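Local coordinates for protein BPH (Thiobacillus denitrificans, PDB 5OVS) that probably degrades proteins as an N-terminal nucleophile hydrolase related to proteasome beta subunits, assembling into a tetradecameric double ring with an inner cavity, at residues Val3-Lys8 / Ile12-Asp17; Asp158-Ala163 / Ser183-Leu188; Glu36-Ile39 / Ser44-Ala47; Lys133-Gly138 / Tyr143-Met148. One frame throughout, in Å; residues are numbered along the deposited sequence.

How the contacts relate
Four loops follow one another along the chain without nesting or crossing. Contact 1 closes first, a hairpin between 3-8 and 12-17. Contact 3, a second hairpin between 36-39 and 44-47, belongs to the other sheet and meets the first where Ile14 packs on Ala47. Contact 4 then folds helix 141-151 back on strand 134-137, which flanks strand 3-8. Contact 2 closes last, bringing the start of helix 159-173 to strand 182-187, the neighbour of strand 11-16. Contacts 1, 2 and 4 thus share a four-stranded sheet and its helical cover. Contacts 3 and 4 do not touch, their centres lying about 17 Å apart.

Contact 1 of 4, residues Val3-Lys8 / Ile12-Asp17; sequences VTIVRK and IAIAAD
Ile5 overlaps Ile14 at the far end of its side chain, CD1 to CD1 4.1 Å apart, where the two chains cross at a slant. The pair belongs to an antiparallel beta hairpin, strands 3-8 and 11-16, the central two strands of one sheet in an Ntn-hydrolase sandwich. An angle of 169° between the strand axes supports the assignment. Thr4 with Ala15 and Val6 with Ala13 are hydrogen-bonded pairs, each joined by two backbone bonds; the shortest runs from Ala13 N to Val6 O, 2.7 Å. In the intervening non-hydrogen-bonded pairs the CA atoms draw closer, 4.3 Å for Ile5 and Ile14. Ile14 holds CG1 opposite its own backbone N (chi1 -173°), which brings that methylene to 3.3 Å from Thr4 O.

The two faces differ in character. Thr4, Val6, Ala13 and Ala15 form the face under helices 159-173 and 141-151, with Met148 of the latter resting on Thr4 and Val6. Thr4 OG1, set between backbone N and carbonyl carbon (chi1 59°), rests 3.4 Å from Ala15 CB while hydrogen-bonding Ala163 O of helix 159-173. Val3, Ile5 and Ile12 instead meet the second sheet, with Leu112, Ala114 and Ile119 among their partners. On this face Arg7 contributes its aliphatic part, CG lying 4.2 Å from Ile12 CG1, while its guanidinium end leads away. At Asp17, OD1 forms a salt bridge with Lys37 NZ. Near that end the side-chain contact is between small groups: Val3 CG1 meets Ala16 CB at 3.8 Å.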
loop_
_atom_site.group_PDB
_atom_site.type_symbol
_atom_site.label_atom_id
_atom_site.label_comp_id
_atom_site.label_asym_id
_atom_site.label_seq_id
_atom_site.Cartn_x
_atom_site.Cartn_y
_atom_site.Cartn_z
ATOM N N VAL K 3 19.780 10.153 -30.829
ATOM C CA VAL K 3 21.161 10.433 -31.205
ATOM C C VAL K 3 21.705 9.204 -31.935
ATOM O O VAL K 3 21.394 8.074 -31.559
ATOM C CB VAL K 3 22.052 10.756 -29.989
ATOM C CG1 VAL K 3 21.704 12.119 -29.410
ATOM C CG2 VAL K 3 21.950 9.681 -28.915
ATOM N N THR K 4 22.484 9.421 -32.983
ATOM C CA THR K 4 23.041 8.323 -33.741
ATOM C C THR K 4 24.542 8.511 -33.969
ATOM O O THR K 4 25.087 9.634 -33.943
ATOM C CB THR K 4 22.345 8.155 -35.100
ATOM O OG1 THR K 4 22.488 9.360 -35.856
ATOM C CG2 THR K 4 20.838 7.841 -34.918
ATOM N N ILE K 5 25.208 7.390 -34.191
ATOM C CA ILE K 5 26.622 7.417 -34.427
ATOM C C ILE K 5 26.970 6.309 -35.417
ATOM O O ILE K 5 26.441 5.206 -35.336
ATOM C CB ILE K 5 27.389 7.296 -33.101
ATOM C CG1 ILE K 5 28.816 7.807 -33.283
ATOM C CG2 ILE K 5 27.316 5.875 -32.562
ATOM C CD1 ILE K 5 29.503 8.128 -31.987
ATOM N N VAL K 6 27.825 6.640 -36.377
ATOM C CA VAL K 6 28.100 5.765 -37.506
ATOM C C VAL K 6 29.567 5.862 -37.928
ATOM O O VAL K 6 30.186 6.939 -37.935
ATOM C CB VAL K 6 27.208 6.096 -38.708
ATOM C CG1 VAL K 6 27.500 5.146 -39.859
ATOM C CG2 VAL K 6 25.734 6.037 -38.317
ATOM N N ARG K 7 30.083 4.700 -38.299
ATOM C CA ARG K 7 31.440 4.501 -38.711
ATOM C C ARG K 7 31.364 3.768 -40.050
ATOM O O ARG K 7 30.889 2.641 -40.110
ATOM C CB ARG K 7 32.077 3.623 -37.639
ATOM C CG ARG K 7 33.566 3.413 -37.757
ATOM C CD ARG K 7 33.975 2.097 -37.119
ATOM N NE ARG K 7 35.279 1.705 -37.640
ATOM C CZ ARG K 7 36.421 1.733 -36.964
ATOM N NH1 ARG K 7 36.458 2.108 -35.691
ATOM N NH2 ARG K 7 37.539 1.361 -37.572
ATOM N N LYS K 8 31.785 4.396 -41.139
ATOM C CA LYS K 8 31.700 3.728 -42.437
ATOM C C LYS K 8 32.636 4.348 -43.444
ATOM O O LYS K 8 32.689 5.565 -43.563
ATOM C CB LYS K 8 30.273 3.786 -42.984
ATOM C CG LYS K 8 30.141 3.229 -44.389
ATOM C CD LYS K 8 28.722 3.308 -44.920
ATOM C CE LYS K 8 28.675 2.842 -46.368
ATOM N NZ LYS K 8 27.292 2.734 -46.913
ATOM N N ILE K 12 33.654 8.954 -39.890
ATOM C CA ILE K 12 32.858 8.812 -38.682
ATOM C C ILE K 12 31.840 9.933 -38.657
ATOM O O ILE K 12 32.181 11.082 -38.911
ATOM C CB ILE K 12 33.746 8.829 -37.421
ATOM C CG1 ILE K 12 34.415 7.464 -37.243
ATOM C CG2 ILE K 12 32.947 9.189 -36.180
ATOM C CD1 ILE K 12 35.548 7.445 -36.234
ATOM N N ALA K 13 30.582 9.591 -38.375
ATOM C CA ALA K 13 29.527 10.593 -38.281
ATOM C C ALA K 13 28.705 10.438 -37.023
ATOM O O ALA K 13 28.691 9.381 -36.400
ATOM C CB ALA K 13 28.627 10.548 -39.493
ATOM N N ILE K 14 28.044 11.526 -36.649
ATOM C CA ILE K 14 27.239 11.573 -35.442
ATOM C C ILE K 14 26.088 12.540 -35.691
ATOM O O ILE K 14 26.280 13.593 -36.317
ATOM C CB ILE K 14 28.090 11.955 -34.205
ATOM C CG1 ILE K 14 27.270 11.828 -32.921
ATOM C CG2 ILE K 14 28.696 13.352 -34.336
ATOM C CD1 ILE K 14 28.088 11.938 -31.656
ATOM N N ALA K 15 24.882 12.163 -35.260
ATOM C CA ALA K 15 23.707 13.011 -35.493
ATOM C C ALA K 15 22.760 13.059 -34.303
ATOM O O ALA K 15 22.889 12.289 -33.359
ATOM C CB ALA K 15 22.971 12.558 -36.741
ATOM N N ALA K 16 21.822 13.994 -34.352
ATOM C CA ALA K 16 20.831 14.138 -33.297
ATOM C C ALA K 16 19.647 14.902 -33.834
ATOM O O ALA K 16 19.791 15.723 -34.738
ATOM C CB ALA K 16 21.409 14.860 -32.087
ATOM N N ASP K 17 18.476 14.623 -33.282
ATOM C CA ASP K 17 17.318 15.453 -33.558
ATOM C C ASP K 17 17.482 16.750 -32.744
ATOM O O ASP K 17 18.470 16.927 -32.045
ATOM C CB ASP K 17 16.012 14.703 -33.234
ATOM C CG ASP K 17 15.572 14.893 -31.816
ATOM O OD1 ASP K 17 16.174 14.298 -30.892
ATOM O OD2 ASP K 17 14.609 15.657 -31.629
#

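Contact 2 of 4, residues Asp158-Ala163 / Ser183-Leu188; sequences DAEAVA and SFVMEL
Glu160 and Ser183 form the tight part of this contact: Ser183 OG donates to Glu160 OE2 at 2.6 Å, meeting the anti lone pair of that oxygen, the one directed away from OE1. The carboxylate gets there because CG stands anti to the backbone N (chi1 -176°) and the chain stays extended. Its other oxygen, OE1, lies 3.6 Å from Val185 CG1, and the two side chains cross at about a right angle. Arg164 NH1 also hydrogen-bonds Ser183 OG, which links the hydroxyl to a cation as well as an anion and probably steadies the charge on Glu160. The axes of the helix and strand segments approach to 8.6 Å.

Farther along, the contact loosens: past Val185 the strand offers the helix segment no further touch. Glu187, exposed at this solvent side, pairs with Arg11 instead. Asp158 serves its own helix as N-cap, OD1 accepting from Ala161 N at 3.1 Å from above the carboxylate plane. An alanine in place of Glu160 would probably leave Ser183 OG without its acceptor and open a gap beside Val185.

Beneath the helix, Ala159 and Ala163 rest on Val6 of strand 3-8, and Ala159 also reaches Ala13 of strand 11-16. Strand 182-187 borders the latter, and Phe184 lies on its face away from the helix.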
loop_
_atom_site.group_PDB
_atom_site.type_symbol
_atom_site.label_atom_id
_atom_site.label_comp_id
_atom_site.label_asym_id
_atom_site.label_seq_id
_atom_site.Cartn_x
_atom_site.Cartn_y
_atom_site.Cartn_z
ATOM N N ASP K 158 26.955 7.710 -47.322
ATOM C CA ASP K 158 28.132 7.739 -46.463
ATOM C C ASP K 158 27.694 7.638 -44.991
ATOM O O ASP K 158 26.503 7.500 -44.701
ATOM C CB ASP K 158 29.002 8.983 -46.749
ATOM C CG ASP K 158 28.356 10.293 -46.307
ATOM O OD1 ASP K 158 27.108 10.376 -46.281
ATOM O OD2 ASP K 158 29.114 11.247 -45.998
ATOM N N ALA K 159 28.645 7.682 -44.062
ATOM C CA ALA K 159 28.316 7.568 -42.632
ATOM C C ALA K 159 27.360 8.663 -42.168
ATOM O O ALA K 159 26.455 8.402 -41.383
ATOM C CB ALA K 159 29.578 7.593 -41.785
ATOM N N GLU K 160 27.556 9.887 -42.648
ATOM C CA GLU K 160 26.690 10.988 -42.242
ATOM C C GLU K 160 25.242 10.791 -42.709
ATOM O O GLU K 160 24.305 11.002 -41.958
ATOM C CB GLU K 160 27.243 12.313 -42.737
ATOM C CG GLU K 160 26.442 13.510 -42.259
ATOM C CD GLU K 160 27.169 14.823 -42.442
ATOM O OE1 GLU K 160 27.992 14.938 -43.373
ATOM O OE2 GLU K 160 26.908 15.745 -41.651
ATOM N N ALA K 161 25.064 10.370 -43.947
ATOM C CA ALA K 161 23.730 10.138 -44.483
ATOM C C ALA K 161 23.023 9.026 -43.734
ATOM O O ALA K 161 21.812 9.075 -43.536
ATOM C CB ALA K 161 23.815 9.808 -45.968
ATOM N N VAL K 162 23.781 8.023 -43.309
ATOM C CA VAL K 162 23.205 6.924 -42.540
ATOM C C VAL K 162 22.835 7.365 -41.117
ATOM O O VAL K 162 21.755 7.002 -40.603
ATOM C CB VAL K 162 24.134 5.702 -42.511
ATOM C CG1 VAL K 162 23.554 4.614 -41.626
ATOM C CG2 VAL K 162 24.340 5.182 -43.930
ATOM N N ALA K 163 23.719 8.142 -40.493
ATOM C CA ALA K 163 23.480 8.677 -39.147
ATOM C C ALA K 163 22.263 9.578 -39.144
ATOM O O ALA K 163 21.413 9.472 -38.273
ATOM C CB ALA K 163 24.691 9.449 -38.658
ATOM N N SER K 183 24.078 17.215 -37.592
ATOM C CA SER K 183 25.103 16.189 -37.671
ATOM C C SER K 183 26.509 16.742 -37.874
ATOM O O SER K 183 26.692 17.876 -38.272
ATOM C CB SER K 183 24.785 15.205 -38.783
ATOM O OG SER K 183 24.814 15.835 -40.049
ATOM N N PHE K 184 27.493 15.905 -37.587
ATOM C CA PHE K 184 28.880 16.231 -37.832
ATOM C C PHE K 184 29.546 15.011 -38.427
ATOM O O PHE K 184 29.113 13.887 -38.166
ATOM C CB PHE K 184 29.578 16.612 -36.527
ATOM C CG PHE K 184 29.058 17.880 -35.916
ATOM C CD1 PHE K 184 27.904 17.870 -35.151
ATOM C CD2 PHE K 184 29.717 19.088 -36.109
ATOM C CE1 PHE K 184 27.415 19.041 -34.588
ATOM C CE2 PHE K 184 29.234 20.258 -35.535
ATOM C CZ PHE K 184 28.083 20.235 -34.773
ATOM N N VAL K 185 30.590 15.235 -39.219
ATOM C CA VAL K 185 31.356 14.155 -39.818
ATOM C C VAL K 185 32.851 14.448 -39.674
ATOM O O VAL K 185 33.275 15.608 -39.681
ATOM C CB VAL K 185 30.956 13.938 -41.301
ATOM C CG1 VAL K 185 31.410 15.088 -42.182
ATOM C CG2 VAL K 185 31.493 12.609 -41.828
ATOM N N MET K 186 33.638 13.388 -39.516
ATOM C CA MET K 186 35.086 13.510 -39.403
ATOM C C MET K 186 35.770 12.281 -39.972
ATOM O O MET K 186 35.130 11.248 -40.210
ATOM C CB MET K 186 35.485 13.698 -37.939
ATOM C CG MET K 186 35.377 12.437 -37.096
ATOM S SD MET K 186 35.072 12.759 -35.348
ATOM C CE MET K 186 33.322 13.145 -35.446
ATOM N N GLU K 187 37.080 12.399 -40.168
ATOM C CA GLU K 187 37.873 11.317 -40.728
ATOM C C GLU K 187 38.278 10.331 -39.622
ATOM O O GLU K 187 38.604 10.733 -38.503
ATOM C CB GLU K 187 39.119 11.873 -41.438
ATOM C CG GLU K 187 38.852 12.987 -42.449
ATOM C CD GLU K 187 37.822 12.611 -43.513
ATOM O OE1 GLU K 187 38.223 12.234 -44.640
ATOM O OE2 GLU K 187 36.610 12.691 -43.228
ATOM N N LEU K 188 38.224 9.037 -39.939
ATOM C CA LEU K 188 38.771 8.003 -39.081
ATOM C C LEU K 188 40.280 8.159 -39.127
ATOM O O LEU K 188 40.864 8.244 -40.206
ATOM C CB LEU K 188 38.375 6.637 -39.619
ATOM C CG LEU K 188 38.858 5.397 -38.873
ATOM C CD1 LEU K 188 38.132 5.266 -37.547
ATOM C CD2 LEU K 188 38.643 4.149 -39.721
#

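Contact 3 of 4, residues Glu36-Ile39 / Ser44-Ala47; sequences EKII and SYVA
Ile38 CG2 and the carbonyl oxygen of Ile39 approach the Tyr45 ring obliquely, and the ring of Phe184, from strand 182-187, stacks against it. Met186 and Arg40 also touch Tyr45, so this aromatic group bridges its own sheet and the one opposite. Its root is held by Ile38, whose CG2 methyl stands anti to the backbone N and meets Tyr45 CB at 3.8 Å. The other branch, CG1, turns beside the backbone N and lies 3.8 Å from Ala47 CB. Ile38 therefore spreads one arm over each of two residues on the facing strand.

Backbone evidence for the pairing is clear. Ile39 and Val46 form an antiparallel hydrogen-bonded pair, joined by Val46 N to Ile39 O at 2.7 Å and by Ile39 N to Val46 O at 2.8 Å. The first bond is nearly straight, 171° at the hydrogen. Val46 O also receives a weaker CA-H...O contact from Ile38, with a CA to O distance of 3.2 Å. On the face away from Tyr45, the side chains of Ile39 and Val46 lie alongside, pointing the same way, with Ile39 CG1 4.0 Å from Val46 CB.

Before the strand proper, Lys37 sends NZ away from this pairing to Leu19 O and Thr1 OG1. Together these features mark a beta hairpin at the border of an Ntn-hydrolase sheet, its first strand entered from a lysine placed beside the N-terminal threonine, an arrangement consistent with the active site of proteasome beta subunits.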
loop_
_atom_site.group_PDB
_atom_site.type_symbol
_atom_site.label_atom_id
_atom_site.label_comp_id
_atom_site.label_asym_id
_atom_site.label_seq_id
_atom_site.Cartn_x
_atom_site.Cartn_y
_atom_site.Cartn_z
ATOM N N GLU K 36 20.562 22.478 -30.062
ATOM C CA GLU K 36 21.566 21.468 -30.383
ATOM C C GLU K 36 21.743 20.516 -29.215
ATOM O O GLU K 36 21.838 20.948 -28.079
ATOM C CB GLU K 36 22.924 22.121 -30.726
ATOM C CG GLU K 36 23.073 22.630 -32.169
ATOM C CD GLU K 36 22.814 24.122 -32.385
ATOM O OE1 GLU K 36 22.228 24.807 -31.510
ATOM O OE2 GLU K 36 23.213 24.625 -33.465
ATOM N N LYS K 37 21.787 19.215 -29.505
ATOM C CA LYS K 37 21.978 18.189 -28.490
ATOM C C LYS K 37 23.380 17.577 -28.540
ATOM O O LYS K 37 23.649 16.576 -27.872
ATOM C CB LYS K 37 20.910 17.101 -28.637
ATOM C CG LYS K 37 19.483 17.621 -28.555
ATOM C CD LYS K 37 18.484 16.471 -28.562
ATOM C CE LYS K 37 17.038 16.949 -28.547
ATOM N NZ LYS K 37 16.037 15.835 -28.604
ATOM N N ILE K 38 24.280 18.185 -29.307
ATOM C CA ILE K 38 25.641 17.683 -29.440
ATOM C C ILE K 38 26.635 18.775 -29.046
ATOM O O ILE K 38 26.534 19.902 -29.509
ATOM C CB ILE K 38 25.938 17.235 -30.899
ATOM C CG1 ILE K 38 24.944 16.177 -31.364
ATOM C CG2 ILE K 38 27.359 16.703 -31.038
ATOM C CD1 ILE K 38 25.057 15.840 -32.834
ATOM N N ILE K 39 27.616 18.428 -28.222
ATOM C CA ILE K 39 28.666 19.383 -27.829
ATOM C C ILE K 39 30.043 18.888 -28.224
ATOM O O ILE K 39 30.280 17.689 -28.333
ATOM C CB ILE K 39 28.664 19.687 -26.301
ATOM C CG1 ILE K 39 28.891 18.413 -25.475
ATOM C CG2 ILE K 39 27.371 20.373 -25.901
ATOM C CD1 ILE K 39 28.895 18.619 -23.975
ATOM N N SER K 44 36.380 15.482 -29.671
ATOM C CA SER K 44 35.210 14.607 -29.647
ATOM C C SER K 44 33.923 15.417 -29.750
ATOM O O SER K 44 33.871 16.572 -29.337
ATOM C CB SER K 44 35.174 13.772 -28.364
ATOM O OG SER K 44 36.234 12.838 -28.326
ATOM N N TYR K 45 32.887 14.802 -30.307
ATOM C CA TYR K 45 31.541 15.347 -30.242
ATOM C C TYR K 45 30.751 14.429 -29.354
ATOM O O TYR K 45 30.798 13.216 -29.530
ATOM C CB TYR K 45 30.883 15.385 -31.606
ATOM C CG TYR K 45 31.507 16.367 -32.558
ATOM C CD1 TYR K 45 31.292 17.733 -32.428
ATOM C CD2 TYR K 45 32.303 15.930 -33.598
ATOM C CE1 TYR K 45 31.865 18.635 -33.313
ATOM C CE2 TYR K 45 32.879 16.820 -34.486
ATOM C CZ TYR K 45 32.659 18.167 -34.339
ATOM O OH TYR K 45 33.239 19.039 -35.229
ATOM N N VAL K 46 30.031 15.008 -28.402
ATOM C CA VAL K 46 29.235 14.244 -27.468
ATOM C C VAL K 46 27.758 14.574 -27.688
ATOM O O VAL K 46 27.360 15.734 -27.622
ATOM C CB VAL K 46 29.654 14.526 -26.011
ATOM C CG1 VAL K 46 28.903 13.617 -25.042
ATOM C CG2 VAL K 46 31.154 14.336 -25.858
ATOM N N ALA K 47 26.974 13.539 -27.969
ATOM C CA ALA K 47 25.546 13.659 -28.222
ATOM C C ALA K 47 24.821 13.116 -27.007
ATOM O O ALA K 47 25.100 12.005 -26.568
ATOM C CB ALA K 47 25.162 12.880 -29.468
#

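Contact 4 of 4, residues Lys133-Gly138 / Tyr143-Met148; sequences KFYAYG and YALGAM
This is an apolar helix-on-sheet contact in which Phe134 and Ala136 of strand 134-137 meet Met148, Leu145 and Ala144 of helix 141-151. No hydrogen bond crosses it, and the segment axes run nearly antiparallel, 161° apart, at 7.7 Å.

Met148 lies over one face of the Phe134 ring: its CB is 3.9 Å from the ring centroid and 16° off the normal, a CH-pi contact. The sulfur comes in more obliquely, a Met-aromatic approach with SD 5.1 Å from the same centroid. A bend at chi3 (-62°) brings Met148 CE to 3.7 Å from Phe134 CD1, near both Tyr135 O and Ala136 CB. Beside this, Leu145 CD2 touches Tyr135 CD1 at 3.6 Å, although Tyr135 leaves the strand on the side away from the helix. At the start of the helix two methyls abut, Ala136 CB and Ala144 CB, 3.8 Å apart.

Phe134 also packs on Phe173 of a second subunit and meets Tyr31 of a third edge-to-face. An alanine here would probably strip Met148 of its aromatic partner and open a gap reaching toward both neighbouring subunits.

Leu145 and Ala147 likewise touch Tyr143 and Gly146 of the second subunit. A helix laid on a sheet's outer face is characteristic of the alpha-beta-beta-alpha sandwich, and these self-matching contacts are consistent with the helix pairing that joins two rings in proteasome-like particles.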
loop_
_atom_site.group_PDB
_atom_site.type_symbol
_atom_site.label_atom_id
_atom_site.label_comp_id
_atom_site.label_asym_id
_atom_site.label_seq_id
_atom_site.Cartn_x
_atom_site.Cartn_y
_atom_site.Cartn_z
ATOM N N LYS K 133 30.076 -0.394 -36.067
ATOM C CA LYS K 133 29.337 -0.005 -37.267
ATOM C C LYS K 133 28.489 1.225 -36.986
ATOM O O LYS K 133 28.789 2.315 -37.461
ATOM C CB LYS K 133 28.439 -1.163 -37.731
ATOM C CG LYS K 133 29.171 -2.410 -38.204
ATOM C CD LYS K 133 28.204 -3.584 -38.242
ATOM C CE LYS K 133 28.709 -4.763 -39.044
ATOM N NZ LYS K 133 29.525 -5.715 -38.247
ATOM N N PHE K 134 27.434 1.040 -36.197
ATOM C CA PHE K 134 26.573 2.132 -35.792
ATOM C C PHE K 134 25.905 1.849 -34.454
ATOM O O PHE K 134 25.962 0.730 -33.957
ATOM C CB PHE K 134 25.526 2.418 -36.865
ATOM C CG PHE K 134 24.615 1.258 -37.192
ATOM C CD1 PHE K 134 23.454 1.040 -36.463
ATOM C CD2 PHE K 134 24.876 0.437 -38.274
ATOM C CE1 PHE K 134 22.585 -0.004 -36.783
ATOM C CE2 PHE K 134 24.023 -0.605 -38.605
ATOM C CZ PHE K 134 22.873 -0.826 -37.861
ATOM N N TYR K 135 25.321 2.881 -33.852
ATOM C CA TYR K 135 24.389 2.690 -32.742
ATOM C C TYR K 135 23.580 3.956 -32.523
ATOM O O TYR K 135 23.820 4.972 -33.179
ATOM C CB TYR K 135 25.096 2.234 -31.440
ATOM C CG TYR K 135 24.199 1.401 -30.538
ATOM C CD1 TYR K 135 23.566 0.254 -31.018
ATOM C CD2 TYR K 135 23.971 1.764 -29.212
ATOM C CE1 TYR K 135 22.723 -0.491 -30.211
ATOM C CE2 TYR K 135 23.133 1.023 -28.395
ATOM C CZ TYR K 135 22.515 -0.101 -28.899
ATOM O OH TYR K 135 21.704 -0.848 -28.089
ATOM N N ALA K 136 22.588 3.871 -31.635
ATOM C CA ALA K 136 21.678 4.985 -31.338
ATOM C C ALA K 136 21.203 4.913 -29.894
ATOM O O ALA K 136 21.074 3.827 -29.350
ATOM C CB ALA K 136 20.478 4.940 -32.271
ATOM N N TYR K 137 20.954 6.071 -29.287
ATOM C CA TYR K 137 20.386 6.171 -27.932
ATOM C C TYR K 137 19.268 7.186 -27.958
ATOM O O TYR K 137 19.074 7.905 -28.953
ATOM C CB TYR K 137 21.429 6.634 -26.909
ATOM C CG TYR K 137 22.350 5.567 -26.337
ATOM C CD1 TYR K 137 21.857 4.338 -25.900
ATOM C CD2 TYR K 137 23.733 5.819 -26.197
ATOM C CE1 TYR K 137 22.704 3.377 -25.367
ATOM C CE2 TYR K 137 24.590 4.863 -25.675
ATOM C CZ TYR K 137 24.075 3.648 -25.264
ATOM O OH TYR K 137 24.930 2.704 -24.741
ATOM N N GLY K 138 18.546 7.242 -26.846
ATOM C CA GLY K 138 17.322 8.018 -26.739
ATOM C C GLY K 138 16.094 7.136 -26.936
ATOM O O GLY K 138 16.193 5.989 -27.356
ATOM N N TYR K 143 13.744 2.784 -33.624
ATOM C CA TYR K 143 13.472 3.306 -34.967
ATOM C C TYR K 143 14.760 3.641 -35.729
ATOM O O TYR K 143 14.880 3.307 -36.910
ATOM C CB TYR K 143 12.602 4.577 -34.895
ATOM C CG TYR K 143 11.344 4.474 -34.068
ATOM C CD1 TYR K 143 10.142 4.042 -34.639
ATOM C CD2 TYR K 143 11.340 4.824 -32.719
ATOM C CE1 TYR K 143 8.975 3.953 -33.892
ATOM C CE2 TYR K 143 10.179 4.730 -31.966
ATOM C CZ TYR K 143 9.004 4.294 -32.565
ATOM O OH TYR K 143 7.859 4.194 -31.834
ATOM N N ALA K 144 15.708 4.317 -35.077
ATOM C CA ALA K 144 16.973 4.668 -35.725
ATOM C C ALA K 144 17.820 3.442 -36.095
ATOM O O ALA K 144 18.452 3.415 -37.170
ATOM C CB ALA K 144 17.786 5.621 -34.857
ATOM N N LEU K 145 17.845 2.456 -35.194
ATOM C CA LEU K 145 18.567 1.213 -35.405
ATOM C C LEU K 145 18.026 0.472 -36.589
ATOM O O LEU K 145 18.789 0.055 -37.434
ATOM C CB LEU K 145 18.469 0.294 -34.187
ATOM C CG LEU K 145 19.220 0.733 -32.941
ATOM C CD1 LEU K 145 18.934 -0.242 -31.806
ATOM C CD2 LEU K 145 20.733 0.878 -33.195
ATOM N N GLY K 146 16.707 0.274 -36.627
ATOM C CA GLY K 146 16.063 -0.379 -37.757
ATOM C C GLY K 146 16.349 0.318 -39.068
ATOM O O GLY K 146 16.664 -0.321 -40.078
ATOM N N ALA K 147 16.262 1.643 -39.056
ATOM C CA ALA K 147 16.543 2.421 -40.252
ATOM C C ALA K 147 18.017 2.281 -40.680
ATOM O O ALA K 147 18.308 2.033 -41.857
ATOM C CB ALA K 147 16.169 3.878 -40.036
ATOM N N MET K 148 18.942 2.411 -39.738
ATOM C CA MET K 148 20.365 2.271 -40.088
ATOM C C MET K 148 20.731 0.835 -40.454
ATOM O O MET K 148 21.593 0.607 -41.296
ATOM C CB MET K 148 21.259 2.798 -38.974
ATOM C CG MET K 148 21.076 4.290 -38.806
ATOM S SD MET K 148 22.119 5.089 -37.601
ATOM C CE MET K 148 21.598 4.259 -36.096
#